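Local coordinates for AT-less polyketide synthase (PDB 4TKT), which is a ketosynthase domain of an AT-less type I polyketide synthase that probably extends the polyketide chain by decarboxylative condensation during isomigrastatin assembly, at residues Leu479-Leu493 against Val515-Ala529. Residues are numbered along the deposited sequence; the frame is centred on the assembly and turned at random.
Sequences LRDALRKERWSSADL and VSTLPALVDALDACA. With SO4 (sulfate ion), chain D.
The guanidinium of Arg480 meets Asp526 at its edge, near its own plane, while Asp481 CG lies at an edge too; one face of the neighbouring Arg484 guanidinium rests off-centre on Arg480 CD. Trp488 carries Leu483 CD2 toward the rim of one face and Arg487 NE over the centre of the other, and its CB touches Leu518 CD2 (3.8 Å). From NH1, Arg480 makes a salt bridge to Asp526 OD1, modelled at a very short 2.5 Å whose exact value is doubtful, the two planes 61° apart; the bend at chi3 (61°) turns the guanidinium there, while NE bonds Asp481 OD1 at 3.0 Å. With an alanine here, Asp526 would probably lose this charge partner and a gap would open beside Val522 and Ala529. Farther along, Leu483 CD1 packs on Leu521 CD2 (3.7 Å), which also meets Leu493 CD2 (3.6 Å). Ser490 OG accepts an almost straight bond from Leu518 N (3.0 Å, 177°) at the start of helix 518-530 and donates to sulfate O1; Thr517 is the N-cap. Helices 469-482 and 518-530 pack on strands 460-466 and 509-515, while Leu483 and Trp488 lean on helix 493-502, an alpha/beta arrangement within the RhiE-like KS-MAT linker region.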
ATOM      1  N   LEU A 479      16.417  -7.011 -10.202  1.00 38.56           N
ATOM      2  CA  LEU A 479      17.370  -6.220  -9.432  1.00 38.63           C
ATOM      3  C   LEU A 479      18.365  -5.546 -10.368  1.00 46.58           C
ATOM      4  O   LEU A 479      18.765  -4.402 -10.152  1.00 47.62           O
ATOM      5  CB  LEU A 479      18.105  -7.093  -8.415  1.00 38.10           C
ATOM      6  CG  LEU A 479      19.172  -6.392  -7.571  1.00 38.23           C
ATOM      7  CD1 LEU A 479      18.566  -5.238  -6.794  1.00 38.14           C
ATOM      8  CD2 LEU A 479      19.847  -7.375  -6.629  1.00 37.76           C
ATOM      9  N   ARG A 480      18.760  -6.271 -11.408  1.00 39.93           N
ATOM     10  CA  ARG A 480      19.650  -5.733 -12.427  1.00 48.19           C
ATOM     11  C   ARG A 480      19.022  -4.525 -13.109  1.00 49.87           C
ATOM     12  O   ARG A 480      19.683  -3.513 -13.334  1.00 42.27           O
ATOM     13  CB  ARG A 480      19.985  -6.806 -13.462  1.00 41.17           C
ATOM     14  CG  ARG A 480      20.658  -6.283 -14.714  1.00 42.25           C
ATOM     15  CD  ARG A 480      20.382  -7.210 -15.881  1.00 49.50           C
ATOM     16  NE  ARG A 480      18.950  -7.305 -16.148  1.00 54.05           N
ATOM     17  CZ  ARG A 480      18.386  -8.263 -16.878  1.00 56.01           C
ATOM     18  NH1 ARG A 480      19.133  -9.219 -17.411  1.00 42.84           N
ATOM     19  NH2 ARG A 480      17.074  -8.268 -17.069  1.00 42.51           N
ATOM     20  N   ASP A 481      17.737  -4.640 -13.431  1.00 47.06           N
ATOM     21  CA  ASP A 481      17.021  -3.565 -14.106  1.00 47.77           C
ATOM     22  C   ASP A 481      16.867  -2.353 -13.197  1.00 47.98           C
ATOM     23  O   ASP A 481      16.902  -1.211 -13.656  1.00 48.12           O
ATOM     24  CB  ASP A 481      15.649  -4.047 -14.582  1.00 50.08           C
ATOM     25  CG  ASP A 481      15.746  -5.119 -15.652  1.00 58.01           C
ATOM     26  OD1 ASP A 481      16.821  -5.244 -16.280  1.00 59.21           O
ATOM     27  OD2 ASP A 481      14.743  -5.832 -15.867  1.00 60.96           O
ATOM     28  N   ALA A 482      16.700  -2.607 -11.904  1.00 41.04           N
ATOM     29  CA  ALA A 482      16.565  -1.530 -10.935  1.00 40.94           C
ATOM     30  C   ALA A 482      17.876  -0.770 -10.761  1.00 50.43           C
ATOM     31  O   ALA A 482      17.885   0.458 -10.696  1.00 50.69           O
ATOM     32  CB  ALA A 482      16.092  -2.076  -9.600  1.00 39.88           C
ATOM     33  N   LEU A 483      18.986  -1.499 -10.697  1.00 41.53           N
ATOM     34  CA  LEU A 483      20.279  -0.883 -10.415  1.00 48.69           C
ATOM     35  C   LEU A 483      20.886  -0.208 -11.641  1.00 46.20           C
ATOM     36  O   LEU A 483      21.992   0.326 -11.577  1.00 57.11           O
ATOM     37  CB  LEU A 483      21.251  -1.919  -9.853  1.00 41.62           C
ATOM     38  CG  LEU A 483      20.851  -2.481  -8.487  1.00 44.84           C
ATOM     39  CD1 LEU A 483      21.922  -3.418  -7.948  1.00 40.31           C
ATOM     40  CD2 LEU A 483      20.572  -1.353  -7.509  1.00 40.65           C
ATOM     41  N   ARG A 484      20.161  -0.232 -12.752  1.00 46.51           N
ATOM     42  CA  ARG A 484      20.588   0.484 -13.947  1.00 49.58           C
ATOM     43  C   ARG A 484      20.011   1.897 -13.975  1.00 55.04           C
ATOM     44  O   ARG A 484      20.427   2.727 -14.784  1.00 61.34           O
ATOM     45  CB  ARG A 484      20.180  -0.279 -15.208  1.00 45.15           C
ATOM     46  CG  ARG A 484      21.054  -1.482 -15.514  1.00 51.82           C
ATOM     47  CD  ARG A 484      20.540  -2.244 -16.726  1.00 62.20           C
ATOM     48  NE  ARG A 484      21.481  -3.272 -17.163  1.00 72.06           N
ATOM     49  CZ  ARG A 484      21.186  -4.232 -18.035  1.00 76.96           C
ATOM     50  NH1 ARG A 484      19.970  -4.304 -18.560  1.00 80.20           N
ATOM     51  NH2 ARG A 484      22.106  -5.126 -18.376  1.00 74.45           N
ATOM     52  N   LYS A 485      19.055   2.167 -13.086  1.00 48.66           N
ATOM     53  CA  LYS A 485      18.424   3.483 -13.019  1.00 52.84           C
ATOM     54  C   LYS A 485      19.426   4.546 -12.583  1.00 56.28           C
ATOM     55  O   LYS A 485      20.473   4.230 -12.020  1.00 53.38           O
ATOM     56  CB  LYS A 485      17.226   3.467 -12.067  1.00 57.31           C
ATOM     57  CG  LYS A 485      16.103   2.528 -12.481  1.00 63.34           C
ATOM     58  CD  LYS A 485      14.859   2.762 -11.635  1.00 72.06           C
ATOM     59  CE  LYS A 485      13.871   1.613 -11.765  1.00 75.60           C
ATOM     60  NZ  LYS A 485      13.492   1.356 -13.182  1.00 77.27           N
ATOM     61  N   GLU A 486      19.089   5.808 -12.837  1.00 61.71           N
ATOM     62  CA  GLU A 486      20.023   6.915 -12.651  1.00 64.13           C
ATOM     63  C   GLU A 486      20.414   7.151 -11.194  1.00 62.51           C
ATOM     64  O   GLU A 486      21.494   7.672 -10.917  1.00 65.24           O
ATOM     65  CB  GLU A 486      19.431   8.202 -13.233  1.00 63.33           C
ATOM     66  N   ARG A 487      19.547   6.765 -10.265  1.00 57.59           N
ATOM     67  CA  ARG A 487      19.775   7.062  -8.854  1.00 56.70           C
ATOM     68  C   ARG A 487      20.895   6.228  -8.234  1.00 58.89           C
ATOM     69  O   ARG A 487      21.452   6.602  -7.203  1.00 60.77           O
ATOM     70  CB  ARG A 487      18.488   6.855  -8.052  1.00 56.54           C
ATOM     71  CG  ARG A 487      17.999   5.418  -8.018  1.00 58.61           C
ATOM     72  CD  ARG A 487      17.143   5.162  -6.786  1.00 64.11           C
ATOM     73  NE  ARG A 487      17.919   5.268  -5.552  1.00 70.05           N
ATOM     74  CZ  ARG A 487      17.418   5.098  -4.332  1.00 70.86           C
ATOM     75  NH1 ARG A 487      16.131   4.814  -4.173  1.00 77.14           N
ATOM     76  NH2 ARG A 487      18.204   5.212  -3.268  1.00 61.49           N
ATOM     77  N   TRP A 488      21.226   5.102  -8.859  1.00 57.58           N
ATOM     78  CA  TRP A 488      22.176   4.167  -8.264  1.00 53.50           C
ATOM     79  C   TRP A 488      23.613   4.392  -8.720  1.00 53.70           C
ATOM     80  O   TRP A 488      23.882   4.627  -9.898  1.00 46.60           O
ATOM     81  CB  TRP A 488      21.767   2.726  -8.567  1.00 43.84           C
ATOM     82  CG  TRP A 488      20.461   2.336  -7.956  1.00 51.55           C
ATOM     83  CD1 TRP A 488      19.304   2.050  -8.613  1.00 52.76           C
ATOM     84  CD2 TRP A 488      20.172   2.201  -6.558  1.00 50.41           C
ATOM     85  NE1 TRP A 488      18.312   1.738  -7.715  1.00 53.28           N
ATOM     86  CE2 TRP A 488      18.821   1.825  -6.446  1.00 49.88           C
ATOM     87  CE3 TRP A 488      20.927   2.360  -5.393  1.00 49.84           C
ATOM     88  CZ2 TRP A 488      18.207   1.604  -5.215  1.00 47.88           C
ATOM     89  CZ3 TRP A 488      20.315   2.141  -4.172  1.00 41.27           C
ATOM     90  CH2 TRP A 488      18.971   1.768  -4.092  1.00 43.84           C
ATOM     91  N   SER A 489      24.530   4.311  -7.760  1.00 51.80           N
ATOM     92  CA  SER A 489      25.960   4.379  -8.028  1.00 52.20           C
ATOM     93  C   SER A 489      26.688   3.375  -7.141  1.00 49.79           C
ATOM     94  O   SER A 489      26.068   2.717  -6.306  1.00 44.73           O
ATOM     95  CB  SER A 489      26.494   5.789  -7.785  1.00 55.46           C
ATOM     96  OG  SER A 489      26.330   6.161  -6.427  1.00 59.14           O
ATOM     97  N   SER A 490      28.002   3.268  -7.319  1.00 52.36           N
ATOM     98  CA  SER A 490      28.811   2.324  -6.550  1.00 51.78           C
ATOM     99  C   SER A 490      28.796   2.642  -5.060  1.00 45.53           C
ATOM    100  O   SER A 490      28.995   1.761  -4.225  1.00 44.79           O
ATOM    101  CB  SER A 490      30.254   2.314  -7.060  1.00 48.96           C
ATOM    102  OG  SER A 490      30.326   1.829  -8.390  1.00 47.79           O
ATOM    103  N   ALA A 491      28.552   3.907  -4.733  1.00 46.25           N
ATOM    104  CA  ALA A 491      28.531   4.347  -3.345  1.00 52.85           C
ATOM    105  C   ALA A 491      27.333   3.770  -2.593  1.00 52.25           C
ATOM    106  O   ALA A 491      27.282   3.814  -1.364  1.00 54.00           O
ATOM    107  CB  ALA A 491      28.519   5.864  -3.274  1.00 47.38           C
ATOM    108  N   ASP A 492      26.375   3.224  -3.337  1.00 44.36           N
ATOM    109  CA  ASP A 492      25.176   2.653  -2.737  1.00 45.34           C
ATOM    110  C   ASP A 492      25.367   1.188  -2.345  1.00 43.99           C
ATOM    111  O   ASP A 492      24.531   0.615  -1.649  1.00 47.33           O
ATOM    112  CB  ASP A 492      23.991   2.779  -3.699  1.00 50.00           C
ATOM    113  CG  ASP A 492      23.682   4.221  -4.064  1.00 58.80           C
ATOM    114  OD1 ASP A 492      23.778   5.095  -3.178  1.00 63.84           O
ATOM    115  OD2 ASP A 492      23.345   4.481  -5.237  1.00 60.45           O
ATOM    116  N   LEU A 493      26.470   0.590  -2.787  1.00 46.38           N
ATOM    117  CA  LEU A 493      26.712  -0.842  -2.579  1.00 44.96           C
ATOM    118  C   LEU A 493      26.674  -1.321  -1.119  1.00 44.39           C
ATOM    119  O   LEU A 493      26.161  -2.407  -0.854  1.00 46.92           O
ATOM    120  CB  LEU A 493      28.051  -1.245  -3.202  1.00 45.60           C
ATOM    121  CG  LEU A 493      28.030  -1.497  -4.710  1.00 49.60           C
ATOM    122  CD1 LEU A 493      29.350  -2.078  -5.168  1.00 60.33           C
ATOM    123  CD2 LEU A 493      26.891  -2.422  -5.080  1.00 42.64           C
ATOM    124  N   VAL A 515      31.318  -7.939  -4.741  1.00 51.17           N
ATOM    125  CA  VAL A 515      31.626  -6.867  -5.684  1.00 50.77           C
ATOM    126  C   VAL A 515      32.051  -5.592  -4.961  1.00 49.71           C
ATOM    127  O   VAL A 515      31.798  -5.432  -3.768  1.00 51.99           O
ATOM    128  CB  VAL A 515      30.419  -6.545  -6.593  1.00 43.87           C
ATOM    129  CG1 VAL A 515      30.176  -7.671  -7.584  1.00 43.26           C
ATOM    130  CG2 VAL A 515      29.177  -6.286  -5.759  1.00 41.25           C
ATOM    131  N   SER A 516      32.696  -4.687  -5.690  1.00 48.46           N
ATOM    132  CA  SER A 516      33.106  -3.407  -5.123  1.00 45.66           C
ATOM    133  C   SER A 516      32.618  -2.239  -5.977  1.00 51.09           C
ATOM    134  O   SER A 516      32.629  -1.091  -5.534  1.00 56.75           O
ATOM    135  CB  SER A 516      34.628  -3.349  -4.965  1.00 46.29           C
ATOM    136  OG  SER A 516      35.284  -3.492  -6.212  1.00 51.08           O
ATOM    137  N   THR A 517      32.185  -2.536  -7.200  1.00 52.09           N
ATOM    138  CA  THR A 517      31.624  -1.514  -8.081  1.00 51.20           C
ATOM    139  C   THR A 517      30.251  -1.930  -8.594  1.00 49.14           C
ATOM    140  O   THR A 517      29.980  -3.116  -8.779  1.00 43.59           O
ATOM    141  CB  THR A 517      32.532  -1.229  -9.293  1.00 51.51           C
ATOM    142  OG1 THR A 517      32.450  -2.316 -10.222  1.00 49.23           O
ATOM    143  CG2 THR A 517      33.979  -1.031  -8.856  1.00 46.52           C
ATOM    144  N   LEU A 518      29.392  -0.945  -8.829  1.00 50.10           N
ATOM    145  CA  LEU A 518      28.038  -1.201  -9.313  1.00 47.11           C
ATOM    146  C   LEU A 518      27.977  -1.840 -10.710  1.00 43.65           C
ATOM    147  O   LEU A 518      27.174  -2.747 -10.923  1.00 51.43           O
ATOM    148  CB  LEU A 518      27.221   0.093  -9.307  1.00 47.74           C
ATOM    149  CG  LEU A 518      25.737  -0.087  -9.634  1.00 45.11           C
ATOM    150  CD1 LEU A 518      25.066  -0.967  -8.592  1.00 42.35           C
ATOM    151  CD2 LEU A 518      25.039   1.257  -9.741  1.00 44.05           C
ATOM    152  N   PRO A 519      28.805  -1.372 -11.668  1.00 46.70           N
ATOM    153  CA  PRO A 519      28.738  -2.036 -12.977  1.00 44.19           C
ATOM    154  C   PRO A 519      29.130  -3.511 -12.926  1.00 45.63           C
ATOM    155  O   PRO A 519      28.661  -4.292 -13.753  1.00 43.98           O
ATOM    156  CB  PRO A 519      29.739  -1.243 -13.822  1.00 46.76           C
ATOM    157  CG  PRO A 519      29.789   0.091 -13.185  1.00 46.54           C
ATOM    158  CD  PRO A 519      29.675  -0.183 -11.718  1.00 48.25           C
ATOM    159  N   ALA A 520      29.978  -3.879 -11.970  1.00 48.35           N
ATOM    160  CA  ALA A 520      30.369  -5.273 -11.794  1.00 43.06           C
ATOM    161  C   ALA A 520      29.205  -6.087 -11.244  1.00 51.29           C
ATOM    162  O   ALA A 520      28.985  -7.226 -11.654  1.00 50.57           O
ATOM    163  CB  ALA A 520      31.572  -5.380 -10.874  1.00 43.80           C
ATOM    164  N   LEU A 521      28.463  -5.495 -10.313  1.00 49.00           N
ATOM    165  CA  LEU A 521      27.298  -6.150  -9.733  1.00 47.76           C
ATOM    166  C   LEU A 521      26.225  -6.382 -10.791  1.00 39.73           C
ATOM    167  O   LEU A 521      25.627  -7.455 -10.850  1.00 40.90           O
ATOM    168  CB  LEU A 521      26.734  -5.326  -8.576  1.00 47.53           C
ATOM    169  CG  LEU A 521      25.453  -5.865  -7.929  1.00 45.31           C
ATOM    170  CD1 LEU A 521      25.634  -7.302  -7.468  1.00 46.80           C
ATOM    171  CD2 LEU A 521      25.030  -4.984  -6.769  1.00 39.85           C
ATOM    172  N   VAL A 522      25.993  -5.373 -11.627  1.00 43.90           N
ATOM    173  CA  VAL A 522      25.032  -5.482 -12.718  1.00 46.32           C
ATOM    174  C   VAL A 522      25.410  -6.620 -13.667  1.00 49.36           C
ATOM    175  O   VAL A 522      24.549  -7.384 -14.103  1.00 52.44           O
ATOM    176  CB  VAL A 522      24.926  -4.159 -13.509  1.00 44.96           C
ATOM    177  CG1 VAL A 522      24.012  -4.323 -14.716  1.00 40.16           C
ATOM    178  CG2 VAL A 522      24.423  -3.046 -12.610  1.00 40.78           C
ATOM    179  N   ASP A 523      26.699  -6.738 -13.970  1.00 49.77           N
ATOM    180  CA  ASP A 523      27.186  -7.808 -14.837  1.00 50.79           C
ATOM    181  C   ASP A 523      26.924  -9.181 -14.233  1.00 41.17           C
ATOM    182  O   ASP A 523      26.520 -10.107 -14.934  1.00 39.30           O
ATOM    183  CB  ASP A 523      28.683  -7.653 -15.115  1.00 64.49           C
ATOM    184  CG  ASP A 523      28.987  -6.513 -16.063  1.00 75.84           C
ATOM    185  OD1 ASP A 523      28.033  -5.939 -16.632  1.00 78.31           O
ATOM    186  OD2 ASP A 523      30.183  -6.201 -16.248  1.00 81.01           O
ATOM    187  N   ALA A 524      27.165  -9.307 -12.932  1.00 39.11           N
ATOM    188  CA  ALA A 524      26.958 -10.573 -12.241  1.00 38.42           C
ATOM    189  C   ALA A 524      25.479 -10.939 -12.215  1.00 42.08           C
ATOM    190  O   ALA A 524      25.114 -12.094 -12.438  1.00 44.26           O
ATOM    191  CB  ALA A 524      27.516 -10.504 -10.829  1.00 45.78           C
ATOM    192  N   LEU A 525      24.635  -9.947 -11.949  1.00 37.32           N
ATOM    193  CA  LEU A 525      23.189 -10.144 -11.921  1.00 36.48           C
ATOM    194  C   LEU A 525      22.659 -10.546 -13.289  1.00 43.13           C
ATOM    195  O   LEU A 525      21.804 -11.425 -13.399  1.00 45.36           O
ATOM    196  CB  LEU A 525      22.485  -8.877 -11.438  1.00 36.54           C
ATOM    197  CG  LEU A 525      22.722  -8.538  -9.967  1.00 42.83           C
ATOM    198  CD1 LEU A 525      22.171  -7.162  -9.624  1.00 36.97           C
ATOM    199  CD2 LEU A 525      22.112  -9.608  -9.074  1.00 35.91           C
ATOM    200  N   ASP A 526      23.174  -9.901 -14.331  1.00 42.07           N
ATOM    201  CA  ASP A 526      22.771 -10.212 -15.695  1.00 45.33           C
ATOM    202  C   ASP A 526      23.163 -11.640 -16.058  1.00 43.94           C
ATOM    203  O   ASP A 526      22.403 -12.357 -16.709  1.00 46.61           O
ATOM    204  CB  ASP A 526      23.397  -9.225 -16.681  1.00 49.99           C
ATOM    205  CG  ASP A 526      22.734  -9.267 -18.045  1.00 57.56           C
ATOM    206  OD1 ASP A 526      21.504  -9.471 -18.103  1.00 57.78           O
ATOM    207  OD2 ASP A 526      23.441  -9.091 -19.060  1.00 62.73           O
ATOM    208  N   ALA A 527      24.352 -12.049 -15.625  1.00 43.56           N
ATOM    209  CA  ALA A 527      24.849 -13.391 -15.898  1.00 42.77           C
ATOM    210  C   ALA A 527      23.966 -14.442 -15.235  1.00 45.12           C
ATOM    211  O   ALA A 527      23.599 -15.439 -15.855  1.00 52.22           O
ATOM    212  CB  ALA A 527      26.285 -13.530 -15.425  1.00 41.74           C
ATOM    213  N   CYS A 528      23.630 -14.209 -13.972  1.00 40.13           N
ATOM    214  CA  CYS A 528      22.754 -15.109 -13.234  1.00 41.06           C
ATOM    215  C   CYS A 528      21.350 -15.140 -13.832  1.00 46.10           C
ATOM    216  O   CYS A 528      20.729 -16.199 -13.921  1.00 50.07           O
ATOM    217  CB  CYS A 528      22.682 -14.699 -11.766  1.00 39.46           C
ATOM    218  SG  CYS A 528      21.499 -15.657 -10.798  1.00 54.05           S
ATOM    219  N   ALA A 529      20.856 -13.976 -14.239  1.00 47.46           N
ATOM    220  CA  ALA A 529      19.527 -13.873 -14.830  1.00 41.08           C
ATOM    221  C   ALA A 529      19.448 -14.622 -16.158  1.00 40.67           C
ATOM    222  O   ALA A 529      18.480 -15.331 -16.420  1.00 44.23           O
ATOM    223  CB  ALA A 529      19.145 -12.414 -15.023  1.00 34.58           C
TER
HETATM  224  S   SO4 D4003      29.562   4.350 -10.929  1.00 98.32           S
HETATM  225  O1  SO4 D4003      30.482   3.888  -9.893  1.00101.22           O
HETATM  226  O2  SO4 D4003      29.644   3.461 -12.084  1.00 94.71           O
HETATM  227  O3  SO4 D4003      28.200   4.344 -10.406  1.00 94.87           O
HETATM  228  O4  SO4 D4003      29.927   5.705 -11.330  1.00100.76           O